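Local coordinates for protein peptidyl-tRNA hydrolase (Thermoplasma acidophilum, PDB 1RLK) that probably hydrolyses peptidyl-tRNAs that drop off the ribosome during protein synthesis, releasing the N-acyl amino acid from the tRNA, at residues V9-D14 and V55-D60. Sequence-based numbering, arbitrary orientation.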
# COMPACT_ATOMS: atom_id res chain seq x y z
N VAL A 9 -6.23 -0.75 -2.99
CA VAL A 9 -6.30 -0.66 -4.43
C VAL A 9 -7.59 0.05 -4.83
O VAL A 9 -8.65 -0.29 -4.33
CB VAL A 9 -6.29 -2.07 -5.04
CG1 VAL A 9 -6.38 -2.02 -6.56
CG2 VAL A 9 -5.06 -2.81 -4.57
N ARG A 10 -7.50 1.03 -5.73
CA ARG A 10 -8.68 1.69 -6.31
C ARG A 10 -9.46 0.75 -7.22
O ARG A 10 -8.87 0.10 -8.08
CB ARG A 10 -8.28 2.93 -7.13
CG ARG A 10 -7.90 4.12 -6.29
CD ARG A 10 -7.47 5.35 -7.11
NE ARG A 10 -8.55 5.84 -7.98
CZ ARG A 10 -8.45 6.90 -8.78
NH1 ARG A 10 -7.33 7.59 -8.87
NH2 ARG A 10 -9.48 7.28 -9.51
N LYS A 11 -10.79 0.71 -7.03
CA LYS A 11 -11.67 -0.15 -7.82
C LYS A 11 -12.33 0.60 -8.98
O LYS A 11 -12.86 -0.01 -9.89
CB LYS A 11 -12.73 -0.82 -6.94
CG LYS A 11 -13.71 0.13 -6.22
CD LYS A 11 -15.02 -0.55 -5.75
CE LYS A 11 -14.82 -1.37 -4.48
NZ LYS A 11 -15.67 -0.90 -3.34
N ASP A 12 -12.29 1.94 -8.95
CA ASP A 12 -12.91 2.77 -9.99
C ASP A 12 -12.07 2.99 -11.26
O ASP A 12 -12.48 3.74 -12.15
CB ASP A 12 -13.31 4.14 -9.41
CG ASP A 12 -12.12 4.95 -8.91
OD1 ASP A 12 -11.04 4.37 -8.69
OD2 ASP A 12 -12.16 6.19 -8.70
N LEU A 13 -10.92 2.34 -11.37
CA LEU A 13 -10.03 2.54 -12.52
C LEU A 13 -10.14 1.49 -13.62
O LEU A 13 -9.47 1.61 -14.64
CB LEU A 13 -8.58 2.62 -12.04
CG LEU A 13 -8.22 3.87 -11.24
CD1 LEU A 13 -6.75 3.77 -10.85
CD2 LEU A 13 -8.49 5.15 -12.02
N ASP A 14 -10.94 0.45 -13.43
CA ASP A 14 -11.17 -0.54 -14.49
C ASP A 14 -9.87 -1.32 -14.78
O ASP A 14 -9.58 -1.70 -15.92
CB ASP A 14 -11.75 0.18 -15.73
CG ASP A 14 -12.01 -0.75 -16.90
OD1 ASP A 14 -12.86 -1.66 -16.78
OD2 ASP A 14 -11.40 -0.61 -17.98
N VAL A 55 -4.61 -7.23 1.01
CA VAL A 55 -4.98 -6.37 -0.11
C VAL A 55 -6.47 -6.04 -0.02
O VAL A 55 -7.32 -6.93 -0.07
CB VAL A 55 -4.66 -7.03 -1.47
CG1 VAL A 55 -4.94 -6.08 -2.61
CG2 VAL A 55 -3.21 -7.52 -1.49
N VAL A 56 -6.77 -4.76 0.16
CA VAL A 56 -8.13 -4.28 0.21
C VAL A 56 -8.41 -3.42 -1.01
O VAL A 56 -7.49 -2.98 -1.72
CB VAL A 56 -8.40 -3.47 1.50
CG1 VAL A 56 -8.26 -4.37 2.72
CG2 VAL A 56 -7.47 -2.22 1.64
N LYS A 57 -9.69 -3.20 -1.27
CA LYS A 57 -10.11 -2.32 -2.33
C LYS A 57 -10.83 -1.10 -1.75
O LYS A 57 -11.46 -1.19 -0.70
CB LYS A 57 -10.94 -3.06 -3.37
CG LYS A 57 -12.27 -3.62 -2.91
CD LYS A 57 -12.93 -4.43 -4.02
CE LYS A 57 -13.99 -5.40 -3.49
NZ LYS A 57 -15.10 -5.59 -4.45
N VAL A 58 -10.66 0.04 -2.42
CA VAL A 58 -11.27 1.29 -2.00
C VAL A 58 -12.02 1.89 -3.19
O VAL A 58 -11.74 1.56 -4.34
CB VAL A 58 -10.24 2.28 -1.36
CG1 VAL A 58 -9.58 1.64 -0.19
CG2 VAL A 58 -9.20 2.77 -2.36
N ASN A 59 -12.99 2.74 -2.91
CA ASN A 59 -13.91 3.19 -3.96
C ASN A 59 -13.31 4.22 -4.89
O ASN A 59 -13.64 4.27 -6.07
CB ASN A 59 -15.16 3.79 -3.32
CG ASN A 59 -16.05 2.73 -2.73
OD1 ASN A 59 -16.15 1.63 -3.27
ND2 ASN A 59 -16.71 3.07 -1.62
N ASP A 60 -12.43 5.06 -4.36
CA ASP A 60 -11.94 6.18 -5.16
C ASP A 60 -10.69 6.82 -4.57
O ASP A 60 -10.14 6.37 -3.56
CB ASP A 60 -13.08 7.21 -5.38
CG ASP A 60 -13.72 7.67 -4.10
OD1 ASP A 60 -13.03 7.80 -3.07
OD2 ASP A 60 -14.94 7.95 -4.04
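Val9 and Lys57, their CA atoms 4.7 Å apart, lie abreast in a parallel strand pairing at the C-terminal ends of strands 3-10 and 53-58, the latter outermost in the mixed sheet; Arg10 and Val58 form the next bridge. Val9 N bonds Val56 O and Val58 N bonds Val9 O (2.8 Å), which fixes the register. Beyond the bridges Lys11 N still reaches Val58 O, almost in line with the C=O (174°), and side chains add further contacts. On the face bearing Val9 and Lys57, Val9 CG2 packs against Val55 CG1 at 3.8 Å. Lys11, its chain folded at chi3 (78°), runs beside Asn59 and sends NZ to Asn59 OD1 at 2.6 Å, tilted from the amide carbonyl plane; on the way its CE rests 3.6 Å from Lys57 CD. Arg10 holds Asp12 in a side-on, two-nitrogen salt bridge, NE to OD1 (3.0 Å) and NH2 to OD2, and the carboxylate thus held sits against the backbone, Asp12 CG lying 3.3 Å from Asn59 O. An alanine in place of Arg10 would probably leave the Asp12 carboxylate without its charged mate and free to turn beside Asn59. Arg10 NH1 also donates a hydrogen bond to Ile94 O. Arg10 and Val58 touch Ile64 of helix 61-74, where Asp60 is N-cap, its OD1 weakly hydrogen-bonded to Glu63 N; Val9 and Val55 meet Val24 of helix 17-38, so the paired strands are sandwiched between these two helices.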